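Local coordinates for protein alkaline serine protease (PDB 1Y9Z) that probably cleaves peptide bonds in proteins as a cold-adapted, subtilisin-like serine endopeptidase that carries an inserted beta-barrel domain, at residues A13-D18 and L381-Y385; V111-D115 and A142-H146; V331-S335 and T353-Q357. All blocks are in the same frame, centred on the assembly; numbering follows the deposited sequence.

Overall arrangement
The three contacts sample both parts of this protease. Contacts 1 and 2 belong to the subtilisin-like alpha/beta domain, their centres about 26 Å apart, and each is partly buried. Contact 3 lies on the other side of the chain's centre, its centre about 45 Å from that of contact 2, probably in the inserted barrel, where every touching residue is buried. No helix or strand is shared between them. Chemistry follows place: contact 1 docks a loop on a helix through a tyrosine hydroxyl, leucine methyls and a water; contact 2 joins two nearly parallel helices through aliphatic groups and a polar pair; contact 3 packs two strands, apparently across the barrel interior, with a buried asparagine.

Contact 1 of 3, residues A13-D18 and L381-Y385; sequences ATVLSD and LVWSY
A loop from near the N-terminus, residues 13-18, docks here on the C-terminal part of helix 368-385, partly buried at the periphery of the catalytic domain, through one tyrosine hydroxyl and a leucine side chain. Ser17 N donates to Tyr385 OH at 2.9 Å, nearly straight at 167°, and Ser17 O lies 3.6 Å from Tyr385 CE1, obliquely to the ring. With CG anti to its carbonyl carbon (chi1 -78°), the side chain of Tyr385 projects out from the helix, across its axis, and its hydroxyl meets the loop backbone. Leu16 CB packs 3.7 Å from the same Tyr385 OH.

In subtilases the helix that begins at the active-site serine runs through the catalytic domain; here Thr368 and Ser369, at its start, line the pocket of the bound phenylmethanesulfonic acid, whereas residues 381-385 lie well away. Leu381 splits its methyls between two parts of the loop: CD1 rests 3.6 Å from Asp18 CA, and CD2 sits 4.1 Å from Ala13 CB. A water donates both to Ser17 O and to Ser384 OG, while Ser384 OG itself gives a 2.6 Å bond to Leu381 O, one turn back. Replacing Tyr385 with a phenylalanine would probably leave the amide of Ser17 without its acceptor and the loop less firmly held. The carboxylate of Asp18 turns away from the helix to accept a bond from Asn88 N.

Contact 2 of 3, residues V111-D115 and A142-H146; sequences VAAID and ALNTH
Helices 111-115 and 142-146 run almost parallel, their segment axes 10.8 Å apart at closest approach and inclined by 18°, with Val111 level with Ala142 and Asp115 level with His146. This spacing leaves room for aliphatic side chains between the backbones. At the N-terminal end of the contact, both methyls of Val111 straddle the small side chain of Ala142, CG1 lying 3.9 Å and CG2 4.0 Å from Ala142 CB. Val111 CG2 also reaches Leu143 CD1, so the valine bridges two successive residues of the facing helix.

Deeper in, Ile114 divides its branches. Its long arm, with CG1 anti to the carbonyl carbon (chi1 -63°) and CD1 extended beyond it, crosses Leu143 at about a right angle and brings Ile114 CD1 to 3.7 Å from Leu143 CD1; the end methyl also touches Leu143 CG and CD2. The shorter branch, CG2, lies against the imidazole of His146, which approaches from an oblique direction. Next to it, Asp115 brings its carboxylate to the edge of the same ring, the two planes 51° apart. The modelled ring is probably turned over, which leaves the exact pairing of acid and imidazole doubtful; with the ring turned back, Asp115 might accept a hydrogen bond from it.

Behind Ile114, and behind the neighbouring Ala113, stands Ile29 of strand 25-30, while Leu143 packs on Pro168, Tyr171 and Ser173. Helix 110-119 leads into strand 125-128, and helix 137-148 connects that strand to its parallel neighbour 152-156 in a beta-alpha-beta crossover. Two near-parallel helices packed side by side on a parallel sheet, with connections of this kind, are characteristic of the alpha/beta core of subtilases.

Contact 3 of 3, residues V331-S335 and T353-Q357; sequences VPSVS and TVSNQ
Val334 and Val354 meet tip to tip: Val334 CG1 lies 3.7 Å and Val334 CG2 4.0 Å from Val354 CG1. Val354 points CG1 anti to its backbone N (chi1 178°), which directs this methyl at the fork of Val334. Beside this apolar pair, Asn356 reaches across with its amide. Asn356 ND2 donates to Ser333 O over 3.1 Å and at 171°, nearly straight; the acceptor lies in the amide's plane, although the donor stands well above the carbonyl plane of Ser333, 44° out of it. The other end of the amide faces a methyl: Val334 CG1 is 3.2 Å from Asn356 OD1, a close approach, and this buried oxygen has no polar partner in the model. Pro332 completes the first shell, its CB 4.0 Å from Asn356 ND2 and its CG near the carbonyl oxygen of Val354.

The rotation of the asparagine amide is fixed by a second bond, from ND2 to Ile249 O, so its nitrogen serves two backbone carbonyls and ties separate parts of the chain together. Pro233, Arg215 and Ala217 also contact its side chain.

The two strands do not pair with each other: segments 333-335 and 353-357 are perpendicular, 7.0 Å apart at closest approach, and meet through inward-facing side chains, as across the interior of a closed or strongly curled sheet such as the inserted barrel. Strand 333-336 is hydrogen-bonded in parallel to 305-309 and antiparallel to 232-240, whereas strand 351-360 runs antiparallel between 214-221 and 252-263. Ile307 of strand 305-309 touches both valines, and Ala253 of strand 252-263 backs Pro332.

Contact 1 of 3, residues A13-D18 and L381-Y385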
ATOM      1  N   ALA A  13       0.499   3.026  14.672  1.00 25.99           N
ATOM      2  CA  ALA A  13      -0.899   3.409  14.833  1.00 26.56           C
ATOM      3  C   ALA A  13      -1.637   2.410  15.721  1.00 26.74           C
ATOM      4  O   ALA A  13      -2.661   2.735  16.323  1.00 26.45           O
ATOM      5  CB  ALA A  13      -1.576   3.496  13.471  1.00 28.06           C
ATOM      6  N   THR A  14      -1.104   1.196  15.804  1.00 25.74           N
ATOM      7  CA  THR A  14      -1.714   0.144  16.606  1.00 25.15           C
ATOM      8  C   THR A  14      -1.579   0.387  18.106  1.00 24.49           C
ATOM      9  O   THR A  14      -2.347  -0.161  18.896  1.00 23.74           O
ATOM     10  CB  THR A  14      -1.099  -1.230  16.274  1.00 24.88           C
ATOM     11  OG1 THR A  14       0.301  -1.216  16.577  1.00 26.46           O
ATOM     12  CG2 THR A  14      -1.289  -1.555  14.800  1.00 26.13           C
ATOM     13  N   VAL A  15      -0.609   1.209  18.497  1.00 23.07           N
ATOM     14  CA  VAL A  15      -0.385   1.509  19.908  1.00 23.59           C
ATOM     15  C   VAL A  15      -1.225   2.677  20.419  1.00 21.94           C
ATOM     16  O   VAL A  15      -1.429   2.821  21.624  1.00 23.14           O
ATOM     17  CB  VAL A  15       1.098   1.808  20.180  1.00 24.98           C
ATOM     18  CG1 VAL A  15       1.927   0.549  19.974  1.00 26.99           C
ATOM     19  CG2 VAL A  15       1.578   2.912  19.261  1.00 27.42           C
ATOM     20  N   LEU A  16      -1.702   3.517  19.508  1.00 19.47           N
ATOM     21  CA  LEU A  16      -2.533   4.654  19.890  1.00 17.76           C
ATOM     22  C   LEU A  16      -3.996   4.226  19.815  1.00 16.22           C
ATOM     23  O   LEU A  16      -4.295   3.090  19.454  1.00 16.21           O
ATOM     24  CB  LEU A  16      -2.289   5.840  18.950  1.00 17.40           C
ATOM     25  CG  LEU A  16      -0.895   6.470  18.977  1.00 17.22           C
ATOM     26  CD1 LEU A  16      -0.849   7.636  17.997  1.00 16.94           C
ATOM     27  CD2 LEU A  16      -0.569   6.945  20.388  1.00 18.17           C
ATOM     28  N   SER A  17      -4.901   5.137  20.159  1.00 14.85           N
ATOM     29  CA  SER A  17      -6.331   4.847  20.126  1.00 14.27           C
ATOM     30  C   SER A  17      -7.084   5.920  19.354  1.00 13.23           C
ATOM     31  O   SER A  17      -6.849   7.110  19.551  1.00 13.85           O
ATOM     32  CB  SER A  17      -6.891   4.769  21.547  1.00 14.97           C
ATOM     33  OG  SER A  17      -8.307   4.730  21.524  1.00 16.34           O
ATOM     34  N   ASP A  18      -7.997   5.494  18.485  1.00 11.50           N
ATOM     35  CA  ASP A  18      -8.783   6.430  17.689  1.00 11.62           C
ATOM     36  C   ASP A  18     -10.094   6.806  18.374  1.00 11.48           C
ATOM     37  O   ASP A  18     -11.028   7.262  17.723  1.00 11.21           O
ATOM     38  CB  ASP A  18      -9.081   5.833  16.304  1.00 12.12           C
ATOM     39  CG  ASP A  18     -10.018   4.635  16.364  1.00 13.35           C
ATOM     40  OD1 ASP A  18     -10.432   4.242  17.474  1.00 12.80           O
ATOM     41  OD2 ASP A  18     -10.346   4.083  15.290  1.00 12.35           O
ATOM     42  N   LEU A 381      -5.450  10.601  12.914  1.00  9.45           N
ATOM     43  CA  LEU A 381      -5.394   9.983  14.237  1.00 11.10           C
ATOM     44  C   LEU A 381      -4.679  10.882  15.243  1.00 12.01           C
ATOM     45  O   LEU A 381      -5.186  11.138  16.337  1.00 12.71           O
ATOM     46  CB  LEU A 381      -4.683   8.631  14.151  1.00 11.93           C
ATOM     47  CG  LEU A 381      -4.397   7.896  15.466  1.00 11.09           C
ATOM     48  CD1 LEU A 381      -5.694   7.639  16.231  1.00 12.62           C
ATOM     49  CD2 LEU A 381      -3.691   6.585  15.153  1.00 12.76           C
ATOM     50  N   VAL A 382      -3.500  11.361  14.869  1.00 12.00           N
ATOM     51  CA  VAL A 382      -2.720  12.228  15.738  1.00 12.86           C
ATOM     52  C   VAL A 382      -3.459  13.534  16.004  1.00 12.25           C
ATOM     53  O   VAL A 382      -3.505  14.015  17.135  1.00 13.75           O
ATOM     54  CB  VAL A 382      -1.341  12.531  15.111  1.00 13.33           C
ATOM     55  CG1 VAL A 382      -0.616  13.593  15.922  1.00 16.52           C
ATOM     56  CG2 VAL A 382      -0.513  11.257  15.053  1.00 14.48           C
ATOM     57  N   TRP A 383      -4.051  14.102  14.959  1.00 12.61           N
ATOM     58  CA  TRP A 383      -4.777  15.357  15.086  1.00 11.81           C
ATOM     59  C   TRP A 383      -5.970  15.235  16.036  1.00 12.49           C
ATOM     60  O   TRP A 383      -6.336  16.203  16.702  1.00 12.98           O
ATOM     61  CB  TRP A 383      -5.264  15.814  13.709  1.00 11.18           C
ATOM     62  CG  TRP A 383      -5.522  17.288  13.581  1.00 11.74           C
ATOM     63  CD1 TRP A 383      -5.512  18.226  14.579  1.00 11.94           C
ATOM     64  CD2 TRP A 383      -5.827  17.993  12.374  1.00 11.54           C
ATOM     65  NE1 TRP A 383      -5.789  19.471  14.063  1.00 12.92           N
ATOM     66  CE2 TRP A 383      -5.987  19.356  12.711  1.00 12.14           C
ATOM     67  CE3 TRP A 383      -5.980  17.603  11.035  1.00 11.96           C
ATOM     68  CZ2 TRP A 383      -6.292  20.334  11.757  1.00 12.07           C
ATOM     69  CZ3 TRP A 383      -6.283  18.577  10.087  1.00 12.12           C
ATOM     70  CH2 TRP A 383      -6.438  19.926  10.455  1.00 11.88           C
ATOM     71  N   SER A 384      -6.576  14.052  16.105  1.00 12.69           N
ATOM     72  CA  SER A 384      -7.735  13.858  16.975  1.00 12.78           C
ATOM     73  C   SER A 384      -7.400  14.068  18.450  1.00 13.53           C
ATOM     74  O   SER A 384      -8.289  14.358  19.253  1.00 13.65           O
ATOM     75  CB  SER A 384      -8.349  12.465  16.773  1.00 12.58           C
ATOM     76  OG  SER A 384      -7.553  11.441  17.342  1.00 11.60           O
ATOM     77  N   TYR A 385      -6.127  13.918  18.806  1.00 14.05           N
ATOM     78  CA  TYR A 385      -5.701  14.119  20.190  1.00 14.90           C
ATOM     79  C   TYR A 385      -5.549  15.607  20.487  1.00 15.43           C
ATOM     80  O   TYR A 385      -5.582  16.026  21.646  1.00 16.66           O
ATOM     81  CB  TYR A 385      -4.360  13.434  20.470  1.00 15.09           C
ATOM     82  CG  TYR A 385      -4.411  11.935  20.680  1.00 16.38           C
ATOM     83  CD1 TYR A 385      -4.402  11.052  19.601  1.00 17.28           C
ATOM     84  CD2 TYR A 385      -4.418  11.396  21.968  1.00 16.70           C
ATOM     85  CE1 TYR A 385      -4.388   9.669  19.797  1.00 17.41           C
ATOM     86  CE2 TYR A 385      -4.408  10.017  22.177  1.00 17.68           C
ATOM     87  CZ  TYR A 385      -4.390   9.159  21.090  1.00 16.96           C
ATOM     88  OH  TYR A 385      -4.353   7.797  21.298  1.00 19.02           O
TER
HETATM   89  O   HOH W   1      -8.309   9.424  19.081  1.00 14.74           O

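Contact 2 of 3, residues V111-D115 and A142-H146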
ATOM      1  N   VAL A 111     -10.084  20.695  -8.012  1.00 11.37           N
ATOM      2  CA  VAL A 111     -10.371  21.785  -7.090  1.00 11.65           C
ATOM      3  C   VAL A 111     -11.819  21.666  -6.620  1.00 10.87           C
ATOM      4  O   VAL A 111     -12.111  21.850  -5.439  1.00 10.96           O
ATOM      5  CB  VAL A 111     -10.147  23.164  -7.761  1.00 11.94           C
ATOM      6  CG1 VAL A 111     -10.787  24.271  -6.933  1.00 14.51           C
ATOM      7  CG2 VAL A 111      -8.649  23.427  -7.899  1.00 13.51           C
ATOM      8  N   ALA A 112     -12.722  21.339  -7.542  1.00 11.34           N
ATOM      9  CA  ALA A 112     -14.132  21.193  -7.195  1.00 11.17           C
ATOM     10  C   ALA A 112     -14.332  20.020  -6.235  1.00  9.97           C
ATOM     11  O   ALA A 112     -15.164  20.090  -5.329  1.00 11.55           O
ATOM     12  CB  ALA A 112     -14.968  20.993  -8.453  1.00 12.07           C
ATOM     13  N   ALA A 113     -13.572  18.946  -6.440  1.00 10.05           N
ATOM     14  CA  ALA A 113     -13.662  17.770  -5.578  1.00  9.52           C
ATOM     15  C   ALA A 113     -13.214  18.142  -4.170  1.00 10.24           C
ATOM     16  O   ALA A 113     -13.836  17.742  -3.185  1.00 10.72           O
ATOM     17  CB  ALA A 113     -12.792  16.644  -6.130  1.00  9.32           C
ATOM     18  N   ILE A 114     -12.129  18.902  -4.073  1.00 10.11           N
ATOM     19  CA  ILE A 114     -11.633  19.327  -2.773  1.00  9.67           C
ATOM     20  C   ILE A 114     -12.667  20.253  -2.128  1.00 10.63           C
ATOM     21  O   ILE A 114     -12.944  20.138  -0.936  1.00 10.85           O
ATOM     22  CB  ILE A 114     -10.273  20.046  -2.909  1.00  9.63           C
ATOM     23  CG1 ILE A 114      -9.236  19.069  -3.471  1.00  9.78           C
ATOM     24  CG2 ILE A 114      -9.820  20.574  -1.555  1.00 10.93           C
ATOM     25  CD1 ILE A 114      -7.899  19.715  -3.813  1.00 11.85           C
ATOM     26  N   ASP A 115     -13.243  21.163  -2.912  1.00 11.11           N
ATOM     27  CA  ASP A 115     -14.264  22.067  -2.380  1.00 11.33           C
ATOM     28  C   ASP A 115     -15.396  21.242  -1.776  1.00 11.08           C
ATOM     29  O   ASP A 115     -15.901  21.555  -0.702  1.00 11.78           O
ATOM     30  CB  ASP A 115     -14.856  22.963  -3.477  1.00 12.26           C
ATOM     31  CG  ASP A 115     -13.880  24.005  -3.989  1.00 14.13           C
ATOM     32  OD1 ASP A 115     -12.984  24.425  -3.232  1.00 15.60           O
ATOM     33  OD2 ASP A 115     -14.029  24.422  -5.156  1.00 17.80           O
ATOM     34  N   ALA A 142      -5.916  27.892  -5.184  1.00 11.13           N
ATOM     35  CA  ALA A 142      -7.088  27.302  -4.545  1.00 10.49           C
ATOM     36  C   ALA A 142      -6.696  26.372  -3.404  1.00 11.37           C
ATOM     37  O   ALA A 142      -7.299  26.412  -2.330  1.00 11.92           O
ATOM     38  CB  ALA A 142      -7.920  26.546  -5.570  1.00 11.10           C
ATOM     39  N   LEU A 143      -5.688  25.537  -3.632  1.00 10.83           N
ATOM     40  CA  LEU A 143      -5.248  24.610  -2.597  1.00 10.10           C
ATOM     41  C   LEU A 143      -4.545  25.330  -1.452  1.00 11.01           C
ATOM     42  O   LEU A 143      -4.694  24.950  -0.291  1.00 11.94           O
ATOM     43  CB  LEU A 143      -4.342  23.524  -3.193  1.00  9.73           C
ATOM     44  CG  LEU A 143      -5.100  22.311  -3.762  1.00 10.24           C
ATOM     45  CD1 LEU A 143      -6.103  22.752  -4.822  1.00  9.74           C
ATOM     46  CD2 LEU A 143      -4.109  21.311  -4.344  1.00 11.49           C
ATOM     47  N   ASN A 144      -3.790  26.378  -1.767  1.00 11.88           N
ATOM     48  CA  ASN A 144      -3.098  27.130  -0.728  1.00 12.22           C
ATOM     49  C   ASN A 144      -4.141  27.782   0.181  1.00 11.76           C
ATOM     50  O   ASN A 144      -3.949  27.882   1.393  1.00 12.55           O
ATOM     51  CB  ASN A 144      -2.214  28.217  -1.344  1.00 13.65           C
ATOM     52  CG  ASN A 144      -1.221  28.795  -0.348  1.00 17.86           C
ATOM     53  OD1 ASN A 144      -0.733  29.911  -0.520  1.00 23.71           O
ATOM     54  ND2 ASN A 144      -0.907  28.028   0.691  1.00 19.09           N
ATOM     55  N   THR A 145      -5.246  28.226  -0.411  1.00 11.57           N
ATOM     56  CA  THR A 145      -6.316  28.858   0.352  1.00 12.87           C
ATOM     57  C   THR A 145      -6.912  27.854   1.335  1.00 12.98           C
ATOM     58  O   THR A 145      -7.109  28.168   2.508  1.00 12.75           O
ATOM     59  CB  THR A 145      -7.420  29.393  -0.584  1.00 13.95           C
ATOM     60  OG1 THR A 145      -6.883  30.447  -1.396  1.00 15.73           O
ATOM     61  CG2 THR A 145      -8.597  29.933   0.222  1.00 14.95           C
ATOM     62  N   HIS A 146      -7.193  26.644   0.860  1.00 12.19           N
ATOM     63  CA  HIS A 146      -7.747  25.610   1.726  1.00 11.92           C
ATOM     64  C   HIS A 146      -6.781  25.288   2.859  1.00 11.32           C
ATOM     65  O   HIS A 146      -7.187  25.163   4.012  1.00 11.81           O
ATOM     66  CB  HIS A 146      -8.043  24.341   0.924  1.00 11.49           C
ATOM     67  CG  HIS A 146      -9.397  24.335   0.290  1.00 12.18           C
ATOM     68  ND1 HIS A 146      -9.591  24.131  -1.059  1.00 13.93           N
ATOM     69  CD2 HIS A 146     -10.630  24.498   0.826  1.00 11.44           C
ATOM     70  CE1 HIS A 146     -10.885  24.167  -1.326  1.00 10.81           C
ATOM     71  NE2 HIS A 146     -11.537  24.388  -0.199  1.00 16.13           N
TER

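Contact 3 of 3, residues V331-S335 and T353-Q357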
ATOM      1  N   VAL A 331       2.613 -23.170 -12.286  1.00 18.05           N
ATOM      2  CA  VAL A 331       2.353 -23.663 -10.939  1.00 17.16           C
ATOM      3  C   VAL A 331       2.230 -22.469  -9.995  1.00 16.98           C
ATOM      4  O   VAL A 331       2.663 -21.362 -10.327  1.00 16.56           O
ATOM      5  CB  VAL A 331       3.501 -24.568 -10.439  1.00 17.46           C
ATOM      6  CG1 VAL A 331       3.695 -25.737 -11.391  1.00 18.10           C
ATOM      7  CG2 VAL A 331       4.786 -23.762 -10.312  1.00 18.00           C
ATOM      8  N   PRO A 332       1.630 -22.671  -8.812  1.00 15.52           N
ATOM      9  CA  PRO A 332       1.497 -21.547  -7.880  1.00 15.04           C
ATOM     10  C   PRO A 332       2.842 -21.127  -7.297  1.00 14.67           C
ATOM     11  O   PRO A 332       3.602 -21.955  -6.795  1.00 14.97           O
ATOM     12  CB  PRO A 332       0.534 -22.087  -6.822  1.00 16.15           C
ATOM     13  CG  PRO A 332       0.816 -23.561  -6.828  1.00 17.14           C
ATOM     14  CD  PRO A 332       0.944 -23.870  -8.298  1.00 16.04           C
ATOM     15  N   SER A 333       3.137 -19.835  -7.383  1.00 13.92           N
ATOM     16  CA  SER A 333       4.382 -19.300  -6.850  1.00 13.43           C
ATOM     17  C   SER A 333       4.081 -18.048  -6.030  1.00 12.52           C
ATOM     18  O   SER A 333       3.182 -17.274  -6.368  1.00 12.96           O
ATOM     19  CB  SER A 333       5.361 -18.992  -7.991  1.00 13.80           C
ATOM     20  OG  SER A 333       4.809 -18.098  -8.939  1.00 14.31           O
ATOM     21  N   VAL A 334       4.829 -17.865  -4.947  1.00 12.29           N
ATOM     22  CA  VAL A 334       4.625 -16.729  -4.056  1.00 12.43           C
ATOM     23  C   VAL A 334       5.930 -16.041  -3.668  1.00 12.87           C
ATOM     24  O   VAL A 334       7.020 -16.555  -3.926  1.00 13.35           O
ATOM     25  CB  VAL A 334       3.911 -17.174  -2.759  1.00 12.86           C
ATOM     26  CG1 VAL A 334       2.590 -17.851  -3.098  1.00 13.39           C
ATOM     27  CG2 VAL A 334       4.805 -18.122  -1.966  1.00 15.16           C
ATOM     28  N   SER A 335       5.799 -14.879  -3.034  1.00 12.88           N
ATOM     29  CA  SER A 335       6.943 -14.091  -2.590  1.00 12.93           C
ATOM     30  C   SER A 335       6.833 -13.778  -1.098  1.00 12.41           C
ATOM     31  O   SER A 335       5.769 -13.390  -0.619  1.00 12.50           O
ATOM     32  CB  SER A 335       7.011 -12.783  -3.386  1.00 13.45           C
ATOM     33  OG  SER A 335       7.970 -11.890  -2.842  1.00 14.31           O
ATOM     34  N   THR A 353       2.234 -26.653   1.919  1.00 17.28           N
ATOM     35  CA  THR A 353       1.194 -26.340   0.954  1.00 17.04           C
ATOM     36  C   THR A 353       1.272 -24.862   0.609  1.00 16.39           C
ATOM     37  O   THR A 353       1.158 -24.005   1.484  1.00 16.58           O
ATOM     38  CB  THR A 353      -0.209 -26.641   1.510  1.00 18.17           C
ATOM     39  OG1 THR A 353      -0.300 -28.031   1.846  1.00 18.67           O
ATOM     40  CG2 THR A 353      -1.278 -26.308   0.474  1.00 17.06           C
ATOM     41  N   VAL A 354       1.490 -24.577  -0.668  1.00 15.16           N
ATOM     42  CA  VAL A 354       1.561 -23.205  -1.151  1.00 15.75           C
ATOM     43  C   VAL A 354       0.307 -22.988  -1.974  1.00 14.92           C
ATOM     44  O   VAL A 354      -0.063 -23.838  -2.785  1.00 15.39           O
ATOM     45  CB  VAL A 354       2.792 -22.981  -2.049  1.00 16.32           C
ATOM     46  CG1 VAL A 354       2.796 -21.551  -2.578  1.00 18.19           C
ATOM     47  CG2 VAL A 354       4.058 -23.260  -1.266  1.00 19.48           C
ATOM     48  N   SER A 355      -0.354 -21.856  -1.773  1.00 15.07           N
ATOM     49  CA  SER A 355      -1.570 -21.601  -2.516  1.00 15.52           C
ATOM     50  C   SER A 355      -1.812 -20.146  -2.872  1.00 14.02           C
ATOM     51  O   SER A 355      -1.508 -19.241  -2.095  1.00 15.20           O
ATOM     52  CB  SER A 355      -2.769 -22.117  -1.723  1.00 18.07           C
ATOM     53  OG  SER A 355      -2.865 -21.458  -0.473  1.00 22.00           O
ATOM     54  N   ASN A 356      -2.348 -19.945  -4.069  1.00 12.36           N
ATOM     55  CA  ASN A 356      -2.723 -18.622  -4.550  1.00 12.63           C
ATOM     56  C   ASN A 356      -4.225 -18.749  -4.755  1.00 12.77           C
ATOM     57  O   ASN A 356      -4.690 -19.712  -5.365  1.00 12.59           O
ATOM     58  CB  ASN A 356      -2.050 -18.284  -5.880  1.00 13.18           C
ATOM     59  CG  ASN A 356      -0.586 -17.934  -5.723  1.00 12.24           C
ATOM     60  OD1 ASN A 356      -0.157 -17.465  -4.669  1.00 14.01           O
ATOM     61  ND2 ASN A 356       0.186 -18.140  -6.781  1.00 12.79           N
ATOM     62  N   GLN A 357      -4.984 -17.792  -4.238  1.00 12.46           N
ATOM     63  CA  GLN A 357      -6.432 -17.843  -4.361  1.00 12.87           C
ATOM     64  C   GLN A 357      -7.011 -16.560  -4.931  1.00 12.08           C
ATOM     65  O   GLN A 357      -6.678 -15.466  -4.479  1.00 11.80           O
ATOM     66  CB  GLN A 357      -7.051 -18.117  -2.988  1.00 15.96           C
ATOM     67  CG  GLN A 357      -6.615 -19.439  -2.373  1.00 21.48           C
ATOM     68  CD  GLN A 357      -7.032 -19.575  -0.923  1.00 25.04           C
ATOM     69  OE1 GLN A 357      -8.208 -19.440  -0.586  1.00 28.77           O
ATOM     70  NE2 GLN A 357      -6.064 -19.850  -0.054  1.00 27.75           N
TER